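Local coordinates for protein cysteine desulfurase (Thermococcus onnurineus, PDB 5B89) that probably catalyses the pyridoxal-phosphate-dependent removal of sulfur from L-cysteine, handing it to a sulfur carrier and releasing L-alanine, at residues E98-T103 / I244-I249; G264-D269 / F284-P289; V347-P352 / V390-H395. One frame throughout, in Å; residues are numbered along the deposited sequence.

Interaction 1: E98-T103 / I244-I249; sequences EEIVFT and IGVLYI
Glu99, Val101 and Thr103 line up antiparallel to residues Ile249, Leu247 and Gly245, joining an outermost strand to its neighbour within the chain in the seven-stranded mixed sheet of the large domain, the core of a fold-type I pyridoxal-phosphate enzyme. Val101 and Leu247 form one hydrogen-bonded pair with two backbone bonds, and Thr103 and Gly245 form another; the short-segment axes run at 148°. A fifth backbone bond, from Ile249 N to Glu99 O at 2.9 Å, ties the turn before the first strand to the end of the second.

Glu99 and Tyr248 lie side by side and point the same way; OE2 meets the ring edge near its plane, 3.5 Å from CE1, and CB passes obliquely beside CD1 and CE1. Carboxylate and ring are turned 78° apart. The acid is held by backbone N-H groups, OE2 taking that of Lys96 and OE1 that of Glu251. Replacing Glu99 with alanine would probably leave both N-H groups without their acceptor and uncover the flank of the Tyr248 ring.

Val101 sets CG2 against CD1 of Ile249 at 3.9 Å, on the face that also carries Leu247. On the other face of the sheet, CD1 of the Phe102 ring lies 3.6 Å from Ile244 CD1, and CG2 of Val246, its paired residue, comes beside CE1; helix 73-93 packs over this side.

The OG1 of Thr103 sits between its own backbone N and carbonyl carbon (chi1 64°), which directs it over the Gly245 peptide and to Ser109 OG and Asn105 O, its hydrogen-bond partners. Gly245 is hemmed in here: a CB on it would fall about 2.6 Å from Thr103 OG1. The methyl CG2 of Thr103 instead rests 4.2 Å from Leu247 CB.

Interaction 2: G264-D269 / F284-P289; sequences GGTIED and FEAGTP. With PLP (pyridoxal-5'-phosphate), chain D.
The methyl CG2 of Thr266 is laid against the backbone of the opposing loop, 3.5 Å from Glu285 O and 3.7 Å from Ala286 CA, with the Ala286 methyl a little farther off. Its orientation follows from the hydroxyl: OG1 stands between the backbone N and carbonyl carbon (chi1 74°), bonded to Gly263 O, and this leaves the methyl as the branch facing Glu285 and Ala286. Both Thr266 and Ala286 thus meet through methyl groups, whereas the carboxylate of Glu285 turns off toward strand 100-103.

The polar link is made by the main chain. Gly287 N donates to Gly264 O at 2.8 Å in an almost straight bond (176°). The CA atoms of Gly264 and Gly287 are 4.8 Å apart. Gly287 has positive phi, and a CB on it would also run into the phosphate, about 2.5 Å from PLP O2P.

Next along the chain, Thr288 points away from 264-269 and grips the phosphate of a cofactor that is also hydrogen-bonded by Ser107, Gln213, Ser233 and His235 of the second subunit. Its N and its OG1 both donate to PLP O1P, the hydroxyl at 2.7 Å, while Asn66 ND2 donates to that same OG1. The loop thereby completes a neighbour's active site across the dimer interface, where Asn105 of the second subunit donates to Ala286 O.

Segment 284-289 leads from the hairpin of strands 267-271 and 274-277 into helix 291-307. Glu285 reaches back to strand 100-103 and helix 73-93, accepting from Phe102 N and Tyr82 OH and forming a salt bridge to Arg86.

Interaction 3: V347-P352 / V390-H395; sequences VSFNVP and VRASFH. With ALA (alanine), chain H.
Phe349 lays one face of its ring over Val390, whose CB stands 3.8 Å from the ring centroid, shifted toward the rim, in a CH-pi contact. The Val390 methyl CG1 comes 3.5 Å from CZ. A chi1 of 60° sets CG between the backbone N and carbonyl carbon of Phe349, folding the ring back across the partner strand, where CE1 also reaches the Ala392 methyl. On this side of the sheet helix 400-415 touches Phe349 and helix 356-365 touches Val390.

The opposite face carries Ser348 and Arg391. Ser348 OG bonds to Ala186 O and lies 3.8 Å from Arg391 CG, beside the start of the arginine chain. Arg391 runs extended from the sheet, then bends at chi3 (71°) to present its guanidinium edge-on to the bound alanine: NH1 to ALA O at 2.8 Å, NH2 to ALA OXT at 3.1 Å. NH1 also donates to Asn185 O, which would steady the group.

Four backbone bonds, paired at Val347-Ala392 and Phe349-Val390, fix the strand that bears the arginine. Such a two-pronged arginine-carboxylate clamp, projecting from the small-domain sheet, is found at the substrate carboxylate site of many fold-type I pyridoxal-phosphate enzymes.

All three contacts are buried, but they serve different parts of the fold. Interactions 1 and 3 are antiparallel strand pairs in separate sheets, about 31 Å apart between centres and on opposite sides of the chain's centre; each pairs an outermost strand with its neighbour, and interaction 3 adds a charged grip on the product. Interaction 2 joins loops at the dimer interface through one backbone bond and a few methyl contacts, and ends on a phosphate rather than a carboxylate. It touches interaction 1 directly: Phe284 packs against Val101 and Ile249, so the loop lies against both strands of the pair. Interactions 2 and 3 do not meet, their nearest atoms being about 23 Å apart.

Interaction 1: E98-T103 / I244-I249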
loop_
_atom_site.group_PDB
_atom_site.type_symbol
_atom_site.label_atom_id
_atom_site.label_comp_id
_atom_site.label_asym_id
_atom_site.label_seq_id
_atom_site.Cartn_x
_atom_site.Cartn_y
_atom_site.Cartn_z
ATOM N N GLU B 98 -3.622 1.060 -19.385
ATOM C CA GLU B 98 -4.556 0.245 -18.700
ATOM C C GLU B 98 -4.051 -1.085 -18.094
ATOM O O GLU B 98 -4.759 -1.742 -17.388
ATOM C CB GLU B 98 -5.767 -0.065 -19.579
ATOM C CG GLU B 98 -5.481 -0.747 -20.857
ATOM C CD GLU B 98 -5.323 0.276 -21.982
ATOM O OE1 GLU B 98 -4.724 1.392 -21.907
ATOM O OE2 GLU B 98 -5.755 -0.260 -23.101
ATOM N N GLU B 99 -2.813 -1.379 -18.485
ATOM C CA GLU B 99 -2.192 -2.617 -18.014
ATOM C C GLU B 99 -1.408 -2.412 -16.689
ATOM O O GLU B 99 -0.831 -3.404 -16.200
ATOM C CB GLU B 99 -1.220 -3.162 -19.051
ATOM C CG GLU B 99 -1.930 -3.625 -20.343
ATOM C CD GLU B 99 -1.004 -3.939 -21.532
ATOM O OE1 GLU B 99 -1.300 -5.040 -22.210
ATOM O OE2 GLU B 99 -0.007 -3.224 -21.748
ATOM N N ILE B 100 -1.366 -1.176 -16.201
ATOM C CA ILE B 100 -0.626 -0.850 -14.948
ATOM C C ILE B 100 -1.535 -0.764 -13.754
ATOM O O ILE B 100 -2.498 0.038 -13.808
ATOM C CB ILE B 100 0.182 0.410 -15.091
ATOM C CG1 ILE B 100 1.215 0.362 -16.257
ATOM C CG2 ILE B 100 0.810 0.849 -13.788
ATOM C CD1 ILE B 100 2.188 -0.754 -16.046
ATOM N N VAL B 101 -1.285 -1.592 -12.733
ATOM C CA VAL B 101 -2.043 -1.552 -11.461
ATOM C C VAL B 101 -1.051 -1.148 -10.370
ATOM O O VAL B 101 0.046 -1.700 -10.251
ATOM C CB VAL B 101 -2.635 -2.901 -11.160
ATOM C CG1 VAL B 101 -3.328 -3.056 -9.786
ATOM C CG2 VAL B 101 -3.658 -3.342 -12.259
ATOM N N PHE B 102 -1.441 -0.218 -9.497
ATOM C CA PHE B 102 -0.642 0.112 -8.348
ATOM C C PHE B 102 -1.017 -0.743 -7.164
ATOM O O PHE B 102 -2.173 -0.971 -6.820
ATOM C CB PHE B 102 -0.766 1.599 -8.012
ATOM C CG PHE B 102 -0.141 2.507 -9.027
ATOM C CD1 PHE B 102 1.230 2.451 -9.211
ATOM C CD2 PHE B 102 -0.861 3.441 -9.770
ATOM C CE1 PHE B 102 1.857 3.266 -10.136
ATOM C CE2 PHE B 102 -0.209 4.279 -10.661
ATOM C CZ PHE B 102 1.130 4.249 -10.819
ATOM N N THR B 103 0.031 -1.189 -6.490
ATOM C CA THR B 103 -0.007 -2.014 -5.298
ATOM C C THR B 103 0.894 -1.393 -4.228
ATOM O O THR B 103 1.365 -0.333 -4.403
ATOM C CB THR B 103 0.528 -3.434 -5.597
ATOM O OG1 THR B 103 1.891 -3.343 -5.953
ATOM C CG2 THR B 103 -0.233 -4.031 -6.750
ATOM N N ILE B 244 4.665 1.858 -2.590
ATOM C CA ILE B 244 4.120 1.820 -3.956
ATOM C C ILE B 244 4.805 0.749 -4.759
ATOM O O ILE B 244 6.025 0.703 -4.898
ATOM C CB ILE B 244 4.232 3.220 -4.641
ATOM C CG1 ILE B 244 3.438 3.282 -5.922
ATOM C CG2 ILE B 244 5.639 3.732 -4.779
ATOM C CD1 ILE B 244 1.938 3.324 -5.758
ATOM N N GLY B 245 4.029 -0.124 -5.244
ATOM C CA GLY B 245 4.469 -1.166 -6.169
ATOM C C GLY B 245 3.675 -1.105 -7.431
ATOM O O GLY B 245 2.632 -0.462 -7.549
ATOM N N VAL B 246 4.116 -1.916 -8.403
ATOM C CA VAL B 246 3.449 -2.022 -9.708
ATOM C C VAL B 246 3.199 -3.481 -10.029
ATOM O O VAL B 246 4.033 -4.325 -9.756
ATOM C CB VAL B 246 4.312 -1.335 -10.788
ATOM C CG1 VAL B 246 3.739 -1.626 -12.191
ATOM C CG2 VAL B 246 4.449 0.124 -10.556
ATOM N N LEU B 247 2.009 -3.723 -10.558
ATOM C CA LEU B 247 1.657 -4.979 -11.186
ATOM C C LEU B 247 1.226 -4.670 -12.614
ATOM O O LEU B 247 0.223 -3.974 -12.864
ATOM C CB LEU B 247 0.593 -5.732 -10.459
ATOM C CG LEU B 247 0.074 -7.052 -11.160
ATOM C CD1 LEU B 247 1.199 -7.972 -11.323
ATOM C CD2 LEU B 247 -1.090 -7.607 -10.386
ATOM N N TYR B 248 1.998 -5.207 -13.586
ATOM C CA TYR B 248 1.578 -5.208 -14.975
ATOM C C TYR B 248 0.831 -6.434 -15.283
ATOM O O TYR B 248 1.235 -7.541 -14.929
ATOM C CB TYR B 248 2.846 -5.185 -15.864
ATOM C CG TYR B 248 2.679 -5.587 -17.333
ATOM C CD1 TYR B 248 2.109 -4.713 -18.236
ATOM C CD2 TYR B 248 3.005 -6.827 -17.725
ATOM C CE1 TYR B 248 2.010 -5.045 -19.538
ATOM C CE2 TYR B 248 2.879 -7.186 -19.024
ATOM C CZ TYR B 248 2.357 -6.292 -19.903
ATOM O OH TYR B 248 2.190 -6.584 -21.308
ATOM N N ILE B 249 -0.333 -6.212 -15.904
ATOM C CA ILE B 249 -1.243 -7.272 -16.397
ATOM C C ILE B 249 -1.462 -7.084 -17.849
ATOM O O ILE B 249 -2.064 -6.107 -18.311
ATOM C CB ILE B 249 -2.589 -7.220 -15.698
ATOM C CG1 ILE B 249 -2.466 -7.296 -14.160
ATOM C CG2 ILE B 249 -3.526 -8.274 -16.255
ATOM C CD1 ILE B 249 -3.739 -7.022 -13.418
#

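Interaction 2: G264-D269 / F284-P289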
loop_
_atom_site.group_PDB
_atom_site.type_symbol
_atom_site.label_atom_id
_atom_site.label_comp_id
_atom_site.label_asym_id
_atom_site.label_seq_id
_atom_site.Cartn_x
_atom_site.Cartn_y
_atom_site.Cartn_z
ATOM N N GLY B 264 -14.540 0.019 -3.159
ATOM C CA GLY B 264 -14.611 1.363 -3.714
ATOM C C GLY B 264 -13.652 1.533 -4.866
ATOM O O GLY B 264 -12.526 1.047 -4.860
ATOM N N GLY B 265 -14.151 2.160 -5.914
ATOM C CA GLY B 265 -13.417 2.474 -7.140
ATOM C C GLY B 265 -13.347 1.320 -8.135
ATOM O O GLY B 265 -12.848 1.586 -9.255
ATOM N N THR B 266 -13.848 0.148 -7.830
ATOM C CA THR B 266 -13.745 -0.987 -8.685
ATOM C C THR B 266 -15.022 -1.281 -9.496
ATOM O O THR B 266 -15.054 -2.247 -10.198
ATOM C CB THR B 266 -13.255 -2.263 -8.010
ATOM O OG1 THR B 266 -14.296 -2.820 -7.177
ATOM C CG2 THR B 266 -12.005 -2.002 -7.245
ATOM N N ILE B 267 -16.051 -0.519 -9.234
ATOM C CA ILE B 267 -17.416 -0.919 -9.690
ATOM C C ILE B 267 -17.999 -0.046 -10.783
ATOM O O ILE B 267 -17.642 1.092 -10.956
ATOM C CB ILE B 267 -18.407 -0.932 -8.454
ATOM C CG1 ILE B 267 -18.670 0.455 -7.881
ATOM C CG2 ILE B 267 -17.852 -1.864 -7.400
ATOM C CD1 ILE B 267 -19.783 1.285 -8.508
ATOM N N GLU B 268 -18.925 -0.644 -11.480
ATOM C CA GLU B 268 -19.861 0.089 -12.387
ATOM C C GLU B 268 -21.274 0.229 -11.745
ATOM O O GLU B 268 -21.872 1.270 -11.948
ATOM C CB GLU B 268 -20.001 -0.798 -13.652
ATOM C CG GLU B 268 -21.172 -0.442 -14.539
ATOM C CD GLU B 268 -20.981 -0.941 -15.942
ATOM O OE1 GLU B 268 -21.226 -0.128 -16.863
ATOM O OE2 GLU B 268 -20.570 -2.118 -16.122
ATOM N N ASP B 269 -21.679 -0.771 -10.981
ATOM C CA ASP B 269 -22.969 -0.708 -10.232
ATOM C C ASP B 269 -22.930 -1.653 -9.088
ATOM O O ASP B 269 -22.224 -2.690 -9.093
ATOM C CB ASP B 269 -24.136 -1.052 -11.166
ATOM C CG ASP B 269 -25.483 -0.600 -10.650
ATOM O OD1 ASP B 269 -25.569 0.264 -9.744
ATOM O OD2 ASP B 269 -26.461 -1.107 -11.283
ATOM N N PHE B 284 -8.991 -3.210 -10.712
ATOM C CA PHE B 284 -8.010 -3.895 -9.844
ATOM C C PHE B 284 -7.601 -3.094 -8.630
ATOM O O PHE B 284 -6.823 -3.648 -7.821
ATOM C CB PHE B 284 -6.822 -4.319 -10.743
ATOM C CG PHE B 284 -7.234 -5.200 -11.883
ATOM C CD1 PHE B 284 -7.853 -6.352 -11.645
ATOM C CD2 PHE B 284 -6.995 -4.849 -13.170
ATOM C CE1 PHE B 284 -8.268 -7.160 -12.703
ATOM C CE2 PHE B 284 -7.355 -5.703 -14.243
ATOM C CZ PHE B 284 -8.013 -6.826 -13.983
ATOM N N GLU B 285 -8.030 -1.835 -8.519
ATOM C CA GLU B 285 -7.529 -0.945 -7.514
ATOM C C GLU B 285 -8.643 -0.608 -6.494
ATOM O O GLU B 285 -9.424 0.299 -6.747
ATOM C CB GLU B 285 -6.980 0.312 -8.130
ATOM C CG GLU B 285 -5.763 0.074 -8.971
ATOM C CD GLU B 285 -5.094 1.338 -9.480
ATOM O OE1 GLU B 285 -5.626 2.534 -9.494
ATOM O OE2 GLU B 285 -3.925 1.201 -9.950
ATOM N N ALA B 286 -8.638 -1.332 -5.386
ATOM C CA ALA B 286 -9.701 -1.175 -4.413
ATOM C C ALA B 286 -9.347 -0.085 -3.394
ATOM O O ALA B 286 -8.238 -0.121 -2.849
ATOM C CB ALA B 286 -9.905 -2.491 -3.722
ATOM N N GLY B 287 -10.210 0.891 -3.261
ATOM C CA GLY B 287 -10.041 1.950 -2.259
ATOM C C GLY B 287 -9.126 3.014 -2.711
ATOM O O GLY B 287 -8.518 2.966 -3.836
ATOM N N THR B 288 -8.929 4.025 -1.936
ATOM C CA THR B 288 -8.089 5.108 -2.272
ATOM C C THR B 288 -6.674 4.659 -2.529
ATOM O O THR B 288 -6.042 4.064 -1.686
ATOM C CB THR B 288 -8.040 6.141 -1.111
ATOM O OG1 THR B 288 -9.400 6.571 -0.823
ATOM C CG2 THR B 288 -7.173 7.319 -1.358
ATOM N N PRO B 289 -6.123 4.888 -3.752
ATOM C CA PRO B 289 -4.744 4.542 -3.986
ATOM C C PRO B 289 -3.730 5.255 -3.221
ATOM O O PRO B 289 -4.073 6.298 -2.625
ATOM C CB PRO B 289 -4.547 4.724 -5.489
ATOM C CG PRO B 289 -5.808 5.328 -5.941
ATOM C CD PRO B 289 -6.745 5.621 -4.845
HETATM N N1 PLP D . -15.584 2.762 4.422
HETATM C C2 PLP D . -15.965 3.988 4.724
HETATM C C2A PLP D . -17.084 4.159 5.752
HETATM C C3 PLP D . -15.332 5.154 4.095
HETATM O O3 PLP D . -15.663 6.424 4.382
HETATM C C4 PLP D . -14.209 4.849 3.191
HETATM C C4A PLP D . -13.426 5.939 2.473
HETATM C C5 PLP D . -13.890 3.441 2.997
HETATM C C6 PLP D . -14.545 2.435 3.622
HETATM C C5A PLP D . -12.733 3.126 2.076
HETATM O O4P PLP D . -11.545 3.927 2.522
HETATM P P PLP D . -10.283 3.808 1.551
HETATM O O1P PLP D . -10.743 4.502 0.269
HETATM O O2P PLP D . -10.077 2.422 1.276
HETATM O O3P PLP D . -9.235 4.571 2.192
#

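Interaction 3: V347-P352 / V390-H395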
loop_
_atom_site.group_PDB
_atom_site.type_symbol
_atom_site.label_atom_id
_atom_site.label_comp_id
_atom_site.label_asym_id
_atom_site.label_seq_id
_atom_site.Cartn_x
_atom_site.Cartn_y
_atom_site.Cartn_z
ATOM N N VAL B 347 26.900 -7.650 -4.621
ATOM C CA VAL B 347 28.021 -8.576 -4.314
ATOM C C VAL B 347 27.803 -9.115 -2.936
ATOM O O VAL B 347 27.938 -8.385 -1.902
ATOM C CB VAL B 347 29.343 -7.801 -4.404
ATOM C CG1 VAL B 347 30.458 -8.806 -4.070
ATOM C CG2 VAL B 347 29.556 -7.210 -5.780
ATOM N N SER B 348 27.456 -10.395 -2.818
ATOM C CA SER B 348 27.378 -11.135 -1.602
ATOM C C SER B 348 28.716 -11.825 -1.410
ATOM O O SER B 348 29.357 -12.294 -2.359
ATOM C CB SER B 348 26.274 -12.279 -1.652
ATOM O OG SER B 348 25.006 -11.749 -1.296
ATOM N N PHE B 349 29.137 -11.837 -0.156
ATOM C CA PHE B 349 30.406 -12.399 0.239
ATOM C C PHE B 349 30.355 -12.844 1.687
ATOM O O PHE B 349 29.409 -12.627 2.382
ATOM C CB PHE B 349 31.553 -11.387 0.047
ATOM C CG PHE B 349 31.413 -10.117 0.841
ATOM C CD1 PHE B 349 30.637 -9.111 0.388
ATOM C CD2 PHE B 349 32.127 -9.915 2.001
ATOM C CE1 PHE B 349 30.496 -7.959 1.094
ATOM C CE2 PHE B 349 31.997 -8.759 2.712
ATOM C CZ PHE B 349 31.187 -7.771 2.260
ATOM N N ASN B 350 31.433 -13.503 2.083
ATOM C CA ASN B 350 31.606 -13.923 3.462
ATOM C C ASN B 350 33.078 -13.856 3.840
ATOM O O ASN B 350 33.918 -13.984 3.037
ATOM C CB ASN B 350 31.112 -15.345 3.740
ATOM C CG ASN B 350 29.668 -15.403 4.161
ATOM O OD1 ASN B 350 29.238 -14.717 5.025
ATOM N ND2 ASN B 350 28.942 -16.262 3.540
ATOM N N VAL B 351 33.315 -13.650 5.110
ATOM C CA VAL B 351 34.670 -13.665 5.652
ATOM C C VAL B 351 34.822 -14.943 6.472
ATOM O O VAL B 351 34.113 -15.125 7.395
ATOM C CB VAL B 351 34.980 -12.449 6.528
ATOM C CG1 VAL B 351 36.401 -12.564 7.069
ATOM C CG2 VAL B 351 34.824 -11.166 5.741
ATOM N N PRO B 352 35.728 -15.822 6.065
ATOM C CA PRO B 352 35.911 -17.126 6.782
ATOM C C PRO B 352 36.219 -16.897 8.238
ATOM O O PRO B 352 37.010 -16.002 8.560
ATOM C CB PRO B 352 37.087 -17.730 6.072
ATOM C CG PRO B 352 37.052 -17.165 4.715
ATOM C CD PRO B 352 36.654 -15.694 4.937
ATOM N N VAL B 390 27.108 -11.539 3.598
ATOM C CA VAL B 390 27.221 -10.112 3.726
ATOM C C VAL B 390 26.921 -9.641 2.309
ATOM O O VAL B 390 27.331 -10.256 1.382
ATOM C CB VAL B 390 28.617 -9.620 4.151
ATOM C CG1 VAL B 390 28.504 -8.153 4.511
ATOM C CG2 VAL B 390 29.079 -10.392 5.363
ATOM N N ARG B 391 26.173 -8.561 2.175
ATOM C CA ARG B 391 25.767 -8.100 0.827
ATOM C C ARG B 391 25.948 -6.616 0.679
ATOM O O ARG B 391 25.319 -5.830 1.385
ATOM C CB ARG B 391 24.287 -8.465 0.510
ATOM C CG ARG B 391 23.807 -8.185 -0.899
ATOM C CD ARG B 391 22.306 -8.437 -0.944
ATOM N NE ARG B 391 21.554 -7.417 -0.221
ATOM C CZ ARG B 391 20.297 -7.463 0.076
ATOM N NH1 ARG B 391 19.582 -8.505 -0.303
ATOM N NH2 ARG B 391 19.661 -6.507 0.763
ATOM N N ALA B 392 26.785 -6.264 -0.272
ATOM C CA ALA B 392 26.996 -4.884 -0.660
ATOM C C ALA B 392 26.274 -4.726 -2.002
ATOM O O ALA B 392 26.450 -5.499 -2.857
ATOM C CB ALA B 392 28.456 -4.559 -0.807
ATOM N N SER B 393 25.443 -3.726 -2.142
ATOM C CA SER B 393 24.672 -3.521 -3.340
ATOM C C SER B 393 24.643 -2.043 -3.653
ATOM O O SER B 393 24.619 -1.210 -2.793
ATOM C CB SER B 393 23.275 -4.084 -3.193
ATOM O OG SER B 393 22.686 -3.563 -2.092
ATOM N N PHE B 394 24.645 -1.776 -4.935
ATOM C CA PHE B 394 24.835 -0.462 -5.469
ATOM C C PHE B 394 23.756 0.198 -6.302
ATOM O O PHE B 394 22.870 -0.435 -6.759
ATOM C CB PHE B 394 26.067 -0.545 -6.396
ATOM C CG PHE B 394 27.281 -1.219 -5.795
ATOM C CD1 PHE B 394 27.931 -0.700 -4.712
ATOM C CD2 PHE B 394 27.809 -2.354 -6.392
ATOM C CE1 PHE B 394 29.048 -1.324 -4.197
ATOM C CE2 PHE B 394 28.910 -2.978 -5.879
ATOM C CZ PHE B 394 29.533 -2.459 -4.783
ATOM N N HIS B 395 23.942 1.499 -6.482
ATOM C CA HIS B 395 23.171 2.308 -7.385
ATOM C C HIS B 395 24.147 3.309 -8.053
ATOM O O HIS B 395 25.262 3.367 -7.729
ATOM C CB HIS B 395 21.916 2.991 -6.799
ATOM C CG HIS B 395 20.813 3.121 -7.796
ATOM N ND1 HIS B 395 19.470 3.016 -7.498
ATOM C CD2 HIS B 395 20.884 3.325 -9.118
ATOM C CE1 HIS B 395 18.778 3.115 -8.617
ATOM N NE2 HIS B 395 19.619 3.281 -9.606
HETATM N N ALA H . 14.409 -7.640 -1.752
HETATM C CA ALA H . 15.094 -6.867 -0.603
HETATM C C ALA H . 16.228 -7.572 0.179
HETATM O O ALA H . 16.767 -8.541 -0.406
HETATM C CB ALA H . 14.160 -6.272 0.470
HETATM O OXT ALA H . 16.735 -7.189 1.298
#